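PDB 7C7U: biofilm-associated surface protein, which is a calcium-binding, cell wall-anchored surface protein of Staphylococcus aureus that takes part in biofilm formation, probably as a switch that modulates functional amyloid. Local coordinates for residues Asp43-Leu48 / Leu188-Asp193; Asn51-Asp56 / Gly140-Asp145; Lys96-Val101 / Trp114-Ile119. All blocks are in the same frame, centred on the assembly; numbering follows the deposited sequence.

Contact 1 of 3, residues Asp43-Leu48 / Leu188-Asp193; sequences DSDDAL and LTKADD
The N-terminal end of the short helix 45-48 meets a type I beta turn, Thr189 to Asp192, through Asp45 and Lys190. Lys190 lies at the second position of that turn and runs out as an extended chain past Asp43. Its CG and CE both touch the backbone carbonyl of Asp43, the CG at 3.6 Å from Asp43 O, so the aliphatic part of the lysine lies against the backbone just before the helix. The ammonium group then reaches the first turn of the helix, where Lys190 NZ forms a salt bridge of 3.2 Å with Asp45 OD1; as a hydrogen bond this is weak, and the two side chains cross at about a right angle. Beside it, Asp43 CB rests 3.9 Å from Thr189 C, while its carboxylate makes no contact with the turn.

Ser44 is the N-cap of helix 45-48: with chi1 at 72°, its OG turns back over the helix end and accepts from Ala47 N at 2.9 Å. On the turn, Thr189 OG1 accepts from Ala191 N, an ST turn, and Thr189 N donates to Asp192 OD2 over 3.0 Å in a nearly straight bond that uses the anti lone pair of the carboxylate. The other oxygen, Asp192 OD1, is in a salt bridge with Lys162, a residue of a calcium site. Leu188 packs on Leu195 of helix 193-199, and Asp43 on Val196 of the same helix.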
loop_
_atom_site.group_PDB
_atom_site.type_symbol
_atom_site.label_atom_id
_atom_site.label_comp_id
_atom_site.label_asym_id
_atom_site.label_seq_id
_atom_site.Cartn_x
_atom_site.Cartn_y
_atom_site.Cartn_z
ATOM N N ASP A 43 9.055 -28.603 13.235
ATOM C CA ASP A 43 9.823 -29.514 12.400
ATOM C C ASP A 43 9.994 -30.886 13.044
ATOM O O ASP A 43 10.858 -31.658 12.625
ATOM C CB ASP A 43 11.187 -28.904 12.114
ATOM C CG ASP A 43 12.054 -28.827 13.365
ATOM O OD1 ASP A 43 11.487 -28.763 14.483
ATOM O OD2 ASP A 43 13.296 -28.815 13.230
ATOM N N SER A 44 9.182 -31.220 14.040
ATOM C CA SER A 44 9.305 -32.516 14.685
ATOM C C SER A 44 7.928 -33.072 14.999
ATOM O O SER A 44 6.976 -32.318 15.230
ATOM C CB SER A 44 10.102 -32.428 15.978
ATOM O OG SER A 44 9.338 -31.771 16.981
ATOM N N ASP A 45 7.845 -34.412 15.049
ATOM C CA ASP A 45 6.610 -35.052 15.488
ATOM C C ASP A 45 6.176 -34.524 16.849
ATOM O O ASP A 45 4.990 -34.245 17.062
ATOM C CB ASP A 45 6.775 -36.579 15.553
ATOM C CG ASP A 45 6.968 -37.224 14.185
ATOM O OD1 ASP A 45 6.569 -36.635 13.161
ATOM O OD2 ASP A 45 7.501 -38.355 14.142
ATOM N N ASP A 46 7.119 -34.381 17.788
ATOM C CA ASP A 46 6.778 -33.818 19.088
ATOM C C ASP A 46 6.108 -32.458 18.926
ATOM O O ASP A 46 5.003 -32.229 19.428
ATOM C CB ASP A 46 8.023 -33.697 19.968
ATOM C CG ASP A 46 8.435 -35.027 20.600
ATOM O OD1 ASP A 46 7.845 -36.076 20.253
ATOM O OD2 ASP A 46 9.354 -35.026 21.442
ATOM N N ALA A 47 6.780 -31.538 18.230
ATOM C CA ALA A 47 6.197 -30.218 17.996
ATOM C C ALA A 47 4.884 -30.330 17.244
ATOM O O ALA A 47 3.945 -29.569 17.504
ATOM C CB ALA A 47 7.180 -29.333 17.230
ATOM N N LEU A 48 4.790 -31.286 16.318
ATOM C CA LEU A 48 3.578 -31.387 15.510
ATOM C C LEU A 48 2.414 -31.976 16.289
ATOM O O LEU A 48 1.256 -31.702 15.947
ATOM C CB LEU A 48 3.828 -32.236 14.265
ATOM C CG LEU A 48 4.623 -31.540 13.159
ATOM C CD1 LEU A 48 4.836 -32.457 11.959
ATOM C CD2 LEU A 48 3.926 -30.285 12.756
ATOM N N LEU A 188 9.596 -22.517 10.652
ATOM C CA LEU A 188 10.382 -23.564 10.027
ATOM C C LEU A 188 9.652 -24.890 10.182
ATOM O O LEU A 188 9.163 -25.210 11.272
ATOM C CB LEU A 188 11.782 -23.644 10.635
ATOM C CG LEU A 188 12.630 -22.382 10.504
ATOM C CD1 LEU A 188 14.031 -22.561 11.052
ATOM C CD2 LEU A 188 12.668 -21.906 9.049
ATOM N N THR A 189 9.536 -25.626 9.087
ATOM C CA THR A 189 8.957 -26.964 9.081
ATOM C C THR A 189 9.978 -27.939 8.526
ATOM O O THR A 189 11.074 -27.550 8.101
ATOM C CB THR A 189 7.679 -27.036 8.232
ATOM O OG1 THR A 189 8.027 -26.950 6.842
ATOM C CG2 THR A 189 6.690 -25.945 8.610
ATOM N N LYS A 190 9.575 -29.217 8.456
ATOM C CA LYS A 190 10.434 -30.201 7.816
ATOM C C LYS A 190 10.749 -29.844 6.373
ATOM O O LYS A 190 11.776 -30.295 5.855
ATOM C CB LYS A 190 9.791 -31.599 7.881
ATOM C CG LYS A 190 9.692 -32.151 9.303
ATOM C CD LYS A 190 8.931 -33.481 9.362
ATOM C CE LYS A 190 9.238 -34.192 10.681
ATOM N NZ LYS A 190 8.392 -35.399 10.891
ATOM N N ALA A 191 9.914 -29.014 5.720
ATOM C CA ALA A 191 10.203 -28.607 4.348
ATOM C C ALA A 191 11.457 -27.744 4.272
ATOM O O ALA A 191 12.160 -27.750 3.255
ATOM C CB ALA A 191 9.002 -27.851 3.758
ATOM N N ASP A 192 11.762 -27.017 5.340
ATOM C CA ASP A 192 12.921 -26.125 5.382
ATOM C C ASP A 192 14.165 -26.889 5.837
ATOM O O ASP A 192 14.827 -26.554 6.816
ATOM C CB ASP A 192 12.599 -24.941 6.287
ATOM C CG ASP A 192 11.326 -24.240 5.846
ATOM O OD1 ASP A 192 11.342 -23.754 4.712
ATOM O OD2 ASP A 192 10.307 -24.213 6.585
ATOM N N ASP A 193 14.504 -27.919 5.058
ATOM C CA ASP A 193 15.440 -28.913 5.570
ATOM C C ASP A 193 16.852 -28.355 5.702
ATOM O O ASP A 193 17.570 -28.720 6.642
ATOM C CB ASP A 193 15.403 -30.176 4.698
ATOM C CG ASP A 193 15.601 -29.888 3.224
ATOM O OD1 ASP A 193 15.365 -28.739 2.792
ATOM O OD2 ASP A 193 15.963 -30.829 2.484
#

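Contact 2 of 3, residues Asn51-Asp56 / Gly140-Asp145; sequences NIIPFD and GKIELD
Phe55 lies with one ring face over Gly140 in an antiparallel pair of beta strands, 52-56 against 140-144, within the large mixed sheet of the N-terminal part of the chain. Gly140 CA sits 3.5 Å from the ring centroid and only 10° off the ring normal, a CH-pi contact over the centre of the ring. The phenyl group is brought there by chi1 of 66°, which sets CG between the backbone N and the carbonyl carbon and folds the ring across to the neighbouring strand. With no side chain on Gly140, the ring can lie directly on its backbone. Farther along, Phe55 CE1 meets Ile142 CG1 obliquely at 3.8 Å.

On that same face Ile53 crosses Ile142 at a slant, Ile53 CG2 against Ile142 CD1; Ile53 CD1 also reaches Leu144 CD1 at 4.2 Å. Ile80 of helix 78-81 packs on Ile53 and Leu144, with Val148 of helix 148-152 on Ile53 and Ile151 of that helix on Leu144. Ile52, Pro54, Lys141 and Glu143 point to the other face, where Ile52 CG2 lies 3.9 Å from Lys141 CB and the extended lysine carries its CD past Ile52 CD1.

Ile53 and Ile142 form a hydrogen-bonded pair, each N-H donating to the other's carbonyl; Phe55 and Gly140 form the next, in which the bond from Gly140 N is weak. At the far end Asn51 extends the pairing beyond the strand: its O accepts from Leu144 N, while its side-chain amide donates back. Asn51 ND2 to Leu144 O is 3.1 Å, nearly straight at 168°, with the acceptor in the amide plane, and a water accepting from Asn51 ND2 donates to Glu143 OE1 at 3.1 Å.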
loop_
_atom_site.group_PDB
_atom_site.type_symbol
_atom_site.label_atom_id
_atom_site.label_comp_id
_atom_site.label_asym_id
_atom_site.label_seq_id
_atom_site.Cartn_x
_atom_site.Cartn_y
_atom_site.Cartn_z
ATOM N N ASN A 51 -0.720 -28.808 20.501
ATOM C CA ASN A 51 -1.625 -27.773 20.028
ATOM C C ASN A 51 -1.132 -26.376 20.392
ATOM O O ASN A 51 -1.923 -25.425 20.371
ATOM C CB ASN A 51 -3.037 -28.005 20.568
ATOM C CG ASN A 51 -3.164 -27.663 22.037
ATOM O OD1 ASN A 51 -2.376 -28.131 22.869
ATOM N ND2 ASN A 51 -4.140 -26.820 22.366
ATOM N N ILE A 52 0.149 -26.237 20.747
ATOM C CA ILE A 52 0.742 -24.954 21.117
ATOM C C ILE A 52 1.960 -24.688 20.244
ATOM O O ILE A 52 2.827 -25.555 20.088
ATOM C CB ILE A 52 1.139 -24.904 22.604
ATOM C CG1 ILE A 52 -0.101 -25.083 23.479
ATOM C CG2 ILE A 52 1.869 -23.583 22.929
ATOM C CD1 ILE A 52 0.120 -24.794 24.942
ATOM N N ILE A 53 2.034 -23.479 19.692
ATOM C CA ILE A 53 3.260 -22.952 19.106
ATOM C C ILE A 53 3.850 -21.968 20.104
ATOM O O ILE A 53 3.239 -20.918 20.359
ATOM C CB ILE A 53 3.006 -22.279 17.748
ATOM C CG1 ILE A 53 2.459 -23.294 16.743
ATOM C CG2 ILE A 53 4.290 -21.660 17.206
ATOM C CD1 ILE A 53 1.973 -22.636 15.444
ATOM N N PRO A 54 4.994 -22.254 20.709
ATOM C CA PRO A 54 5.579 -21.328 21.675
ATOM C C PRO A 54 6.398 -20.243 20.985
ATOM O O PRO A 54 6.865 -20.399 19.854
ATOM C CB PRO A 54 6.474 -22.241 22.509
ATOM C CG PRO A 54 6.976 -23.211 21.502
ATOM C CD PRO A 54 5.822 -23.461 20.547
ATOM N N PHE A 55 6.573 -19.130 21.696
ATOM C CA PHE A 55 7.392 -18.046 21.177
ATOM C C PHE A 55 7.891 -17.173 22.317
ATOM O O PHE A 55 7.313 -17.134 23.408
ATOM C CB PHE A 55 6.620 -17.181 20.151
ATOM C CG PHE A 55 5.451 -16.414 20.729
ATOM C CD1 PHE A 55 4.178 -16.985 20.774
ATOM C CD2 PHE A 55 5.600 -15.097 21.143
ATOM C CE1 PHE A 55 3.095 -16.272 21.262
ATOM C CE2 PHE A 55 4.535 -14.378 21.638
ATOM C CZ PHE A 55 3.270 -14.959 21.696
ATOM N N ASP A 56 8.969 -16.457 22.031
ATOM C CA ASP A 56 9.351 -15.272 22.779
ATOM C C ASP A 56 9.188 -14.070 21.867
ATOM O O ASP A 56 9.188 -14.195 20.645
ATOM C CB ASP A 56 10.799 -15.352 23.284
ATOM C CG ASP A 56 11.021 -16.527 24.226
ATOM O OD1 ASP A 56 10.180 -16.755 25.117
ATOM O OD2 ASP A 56 12.020 -17.239 24.050
ATOM N N GLY A 140 5.466 -17.117 25.507
ATOM C CA GLY A 140 4.400 -16.892 24.547
ATOM C C GLY A 140 3.823 -18.219 24.098
ATOM O O GLY A 140 4.544 -19.205 23.927
ATOM N N LYS A 141 2.493 -18.251 23.946
ATOM C CA LYS A 141 1.786 -19.459 23.534
ATOM C C LYS A 141 0.710 -19.096 22.518
ATOM O O LYS A 141 -0.204 -18.327 22.826
ATOM C CB LYS A 141 1.153 -20.173 24.734
ATOM C CG LYS A 141 2.149 -20.598 25.805
ATOM C CD LYS A 141 1.461 -21.421 26.894
ATOM C CE LYS A 141 2.433 -21.745 28.027
ATOM N NZ LYS A 141 1.736 -22.299 29.223
ATOM N N ILE A 142 0.815 -19.658 21.325
ATOM C CA ILE A 142 -0.272 -19.630 20.345
ATOM C C ILE A 142 -1.027 -20.935 20.534
ATOM O O ILE A 142 -0.502 -22.007 20.232
ATOM C CB ILE A 142 0.242 -19.497 18.908
ATOM C CG1 ILE A 142 1.095 -18.251 18.745
ATOM C CG2 ILE A 142 -0.951 -19.445 17.868
ATOM C CD1 ILE A 142 1.973 -18.335 17.503
ATOM N N GLU A 143 -2.232 -20.855 21.086
ATOM C CA GLU A 143 -3.030 -22.035 21.389
ATOM C C GLU A 143 -4.010 -22.270 20.245
ATOM O O GLU A 143 -4.638 -21.322 19.761
ATOM C CB GLU A 143 -3.764 -21.864 22.722
ATOM C CG GLU A 143 -2.811 -21.638 23.906
ATOM C CD GLU A 143 -3.529 -21.538 25.237
ATOM O OE1 GLU A 143 -4.406 -22.387 25.506
ATOM O OE2 GLU A 143 -3.210 -20.608 26.010
ATOM N N LEU A 144 -4.111 -23.522 19.808
ATOM C CA LEU A 144 -4.851 -23.925 18.618
ATOM C C LEU A 144 -5.911 -24.967 18.955
ATOM O O LEU A 144 -5.737 -25.784 19.867
ATOM C CB LEU A 144 -3.908 -24.510 17.552
ATOM C CG LEU A 144 -2.655 -23.712 17.192
ATOM C CD1 LEU A 144 -1.657 -24.563 16.396
ATOM C CD2 LEU A 144 -3.049 -22.446 16.424
ATOM N N ASP A 145 -6.986 -24.978 18.158
ATOM C CA ASP A 145 -8.105 -25.895 18.373
ATOM C C ASP A 145 -7.844 -27.309 17.862
ATOM O O ASP A 145 -8.755 -28.143 17.895
ATOM C CB ASP A 145 -9.381 -25.329 17.727
ATOM C CG ASP A 145 -9.316 -25.272 16.203
ATOM O OD1 ASP A 145 -8.441 -25.917 15.587
ATOM O OD2 ASP A 145 -10.172 -24.573 15.615
HETATM O O HOH W 1 -4.728 -25.446 24.945
#

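Contact 3 of 3, residues Lys96-Val101 / Trp114-Ile119; sequences KPVEFV and WEVNFI
Val116 fits between Phe100 and Val98, using one methyl for each. Its CG1 stands over a face of the Phe100 ring, 3.8 Å from the centroid and 21° off the ring normal, a CH-pi contact displaced toward the rim on the CE2 side. Its CG2 meets Val98 CG1 at 3.6 Å. The chi1 of 69° divides the two methyls in this way, with CG1 wedged between the two backbone branches and CG2 trans to the nitrogen. Nearer the backbone, Phe100 CB packs 3.8 Å from Trp114 CB, and Trp114 CD1 comes obliquely to the backbone of Val101.

Two main-chain bonds fix the register of these side chains. Val101 N donates to Glu115 O over 2.8 Å in a nearly straight bond (166°), while Glu115 N returns to Val101 O from above the carbonyl plane. Glu115 O also receives a CA-H contact from Phe100, 3.4 Å from Phe100 CA. The side chain of Glu115 turns away from the aromatic residues, and its OE1 forms a salt bridge with Arg170.

Farther out, the apolar side chains meet both neighbouring strands: Phe100 and Trp114 touch Ile87 of strand 84-90, and Val116 touches Ile72 of strand 70-76. Leu125, from a loop, packs on Phe100 and Val116. Backbone bonds join Phe100 to Ile87 and Val116 to Ile72, so strands 98-104 and 113-117, joined by the hydrogen-bonded pair Val101 and Glu115, lie between 84-90 and 70-76 in an antiparallel run of the mixed beta sheet.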
loop_
_atom_site.group_PDB
_atom_site.type_symbol
_atom_site.label_atom_id
_atom_site.label_comp_id
_atom_site.label_asym_id
_atom_site.label_seq_id
_atom_site.Cartn_x
_atom_site.Cartn_y
_atom_site.Cartn_z
ATOM N N LYS A 96 2.991 -13.502 34.811
ATOM C CA LYS A 96 1.543 -13.543 34.649
ATOM C C LYS A 96 1.179 -13.207 33.212
ATOM O O LYS A 96 1.472 -12.095 32.760
ATOM C CB LYS A 96 0.866 -12.570 35.612
ATOM C CG LYS A 96 1.082 -12.930 37.086
ATOM C CD LYS A 96 0.344 -11.968 38.014
ATOM C CE LYS A 96 0.846 -12.118 39.451
ATOM N NZ LYS A 96 0.759 -13.540 39.901
ATOM N N PRO A 97 0.543 -14.112 32.467
ATOM C CA PRO A 97 0.284 -13.852 31.044
ATOM C C PRO A 97 -0.687 -12.706 30.797
ATOM O O PRO A 97 -1.567 -12.408 31.610
ATOM C CB PRO A 97 -0.295 -15.179 30.537
ATOM C CG PRO A 97 -0.732 -15.918 31.775
ATOM C CD PRO A 97 0.227 -15.497 32.845
ATOM N N VAL A 98 -0.492 -12.048 29.654
ATOM C CA VAL A 98 -1.432 -11.086 29.094
ATOM C C VAL A 98 -1.922 -11.637 27.760
ATOM O O VAL A 98 -1.133 -12.181 26.978
ATOM C CB VAL A 98 -0.772 -9.705 28.907
ATOM C CG1 VAL A 98 -1.724 -8.734 28.217
ATOM C CG2 VAL A 98 -0.307 -9.159 30.258
ATOM N N GLU A 99 -3.208 -11.466 27.488
ATOM C CA GLU A 99 -3.860 -12.094 26.351
ATOM C C GLU A 99 -3.928 -11.124 25.180
ATOM O O GLU A 99 -4.212 -9.937 25.355
ATOM C CB GLU A 99 -5.269 -12.554 26.733
ATOM C CG GLU A 99 -5.813 -13.693 25.893
ATOM C CD GLU A 99 -7.199 -14.137 26.335
ATOM O OE1 GLU A 99 -8.078 -14.297 25.460
ATOM O OE2 GLU A 99 -7.403 -14.334 27.555
ATOM N N PHE A 100 -3.652 -11.636 23.987
ATOM C CA PHE A 100 -3.848 -10.875 22.767
ATOM C C PHE A 100 -5.324 -10.922 22.374
ATOM O O PHE A 100 -6.044 -11.861 22.711
ATOM C CB PHE A 100 -2.990 -11.437 21.628
ATOM C CG PHE A 100 -1.494 -11.286 21.820
ATOM C CD1 PHE A 100 -0.848 -11.842 22.918
ATOM C CD2 PHE A 100 -0.722 -10.669 20.847
ATOM C CE1 PHE A 100 0.523 -11.731 23.074
ATOM C CE2 PHE A 100 0.658 -10.559 20.995
ATOM C CZ PHE A 100 1.278 -11.101 22.115
ATOM N N VAL A 101 -5.780 -9.890 21.675
ATOM C CA VAL A 101 -7.164 -9.806 21.219
ATOM C C VAL A 101 -7.161 -9.735 19.703
ATOM O O VAL A 101 -6.427 -8.931 19.118
ATOM C CB VAL A 101 -7.895 -8.597 21.830
ATOM C CG1 VAL A 101 -9.299 -8.470 21.248
ATOM C CG2 VAL A 101 -7.958 -8.740 23.353
ATOM N N TRP A 114 -3.569 -10.397 15.776
ATOM C CA TRP A 114 -3.863 -10.280 17.197
ATOM C C TRP A 114 -3.082 -9.124 17.821
ATOM O O TRP A 114 -1.945 -8.838 17.434
ATOM C CB TRP A 114 -3.519 -11.581 17.915
ATOM C CG TRP A 114 -4.516 -12.664 17.734
ATOM C CD1 TRP A 114 -5.428 -13.086 18.653
ATOM C CD2 TRP A 114 -4.696 -13.501 16.576
ATOM N NE1 TRP A 114 -6.159 -14.129 18.149
ATOM C CE2 TRP A 114 -5.733 -14.401 16.873
ATOM C CE3 TRP A 114 -4.082 -13.572 15.320
ATOM C CZ2 TRP A 114 -6.179 -15.355 15.960
ATOM C CZ3 TRP A 114 -4.522 -14.528 14.413
ATOM C CH2 TRP A 114 -5.559 -15.405 14.739
ATOM N N GLU A 115 -3.699 -8.463 18.800
ATOM C CA GLU A 115 -3.194 -7.182 19.286
ATOM C C GLU A 115 -3.107 -7.164 20.804
ATOM O O GLU A 115 -3.976 -7.704 21.492
ATOM C CB GLU A 115 -4.088 -6.031 18.819
ATOM C CG GLU A 115 -3.543 -4.641 19.117
ATOM C CD GLU A 115 -4.173 -3.553 18.228
ATOM O OE1 GLU A 115 -3.674 -3.312 17.105
ATOM O OE2 GLU A 115 -5.166 -2.933 18.659
ATOM N N VAL A 116 -2.070 -6.502 21.316
ATOM C CA VAL A 116 -1.858 -6.344 22.748
ATOM C C VAL A 116 -1.143 -5.015 22.952
ATOM O O VAL A 116 -0.476 -4.500 22.047
ATOM C CB VAL A 116 -1.061 -7.533 23.341
ATOM C CG1 VAL A 116 0.366 -7.518 22.840
ATOM C CG2 VAL A 116 -1.097 -7.515 24.865
ATOM N N ASN A 117 -1.326 -4.427 24.129
ATOM C CA ASN A 117 -0.684 -3.149 24.389
ATOM C C ASN A 117 0.828 -3.341 24.470
ATOM O O ASN A 117 1.317 -4.399 24.865
ATOM C CB ASN A 117 -1.225 -2.522 25.676
ATOM C CG ASN A 117 -2.524 -1.752 25.448
ATOM O OD1 ASN A 117 -2.927 -1.510 24.309
ATOM N ND2 ASN A 117 -3.187 -1.375 26.533
ATOM N N PHE A 118 1.563 -2.316 24.039
ATOM C CA PHE A 118 3.021 -2.377 24.048
ATOM C C PHE A 118 3.576 -2.260 25.466
ATOM O O PHE A 118 4.354 -3.113 25.911
ATOM C CB PHE A 118 3.585 -1.268 23.163
ATOM C CG PHE A 118 5.081 -1.282 23.038
ATOM C CD1 PHE A 118 5.880 -0.682 23.997
ATOM C CD2 PHE A 118 5.690 -1.872 21.943
ATOM C CE1 PHE A 118 7.259 -0.687 23.877
ATOM C CE2 PHE A 118 7.069 -1.885 21.818
ATOM C CZ PHE A 118 7.856 -1.291 22.790
ATOM N N ILE A 119 3.197 -1.202 26.182
ATOM C CA ILE A 119 3.832 -0.847 27.450
ATOM C C ILE A 119 3.268 -1.704 28.578
ATOM O O ILE A 119 2.056 -1.714 28.815
ATOM C CB ILE A 119 3.652 0.646 27.748
ATOM C CG1 ILE A 119 4.473 1.481 26.771
ATOM C CG2 ILE A 119 4.060 0.960 29.171
ATOM C CD1 ILE A 119 3.732 2.678 26.249
#

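How the contacts relate
From the N terminus the chain first passes residues 43-48, whose helix is followed by strand 52-61 of contact 2. It then runs through strands 70-76 and 84-90 to 96-101, and returns after a short excursion to 114-119, closing the smallest loop, contact 3. The next strand, 133-144, closes contact 2 around it, and only after strand 183-187 does the turn at 188-193 close contact 1. The three loops are therefore nested, none crossing another. Contacts 2 and 3 belong to one mixed sheet, their centres 14 Å apart, whereas contact 1 ties the helix before that sheet's strand 52-61 to the loop leading into helix 193-199.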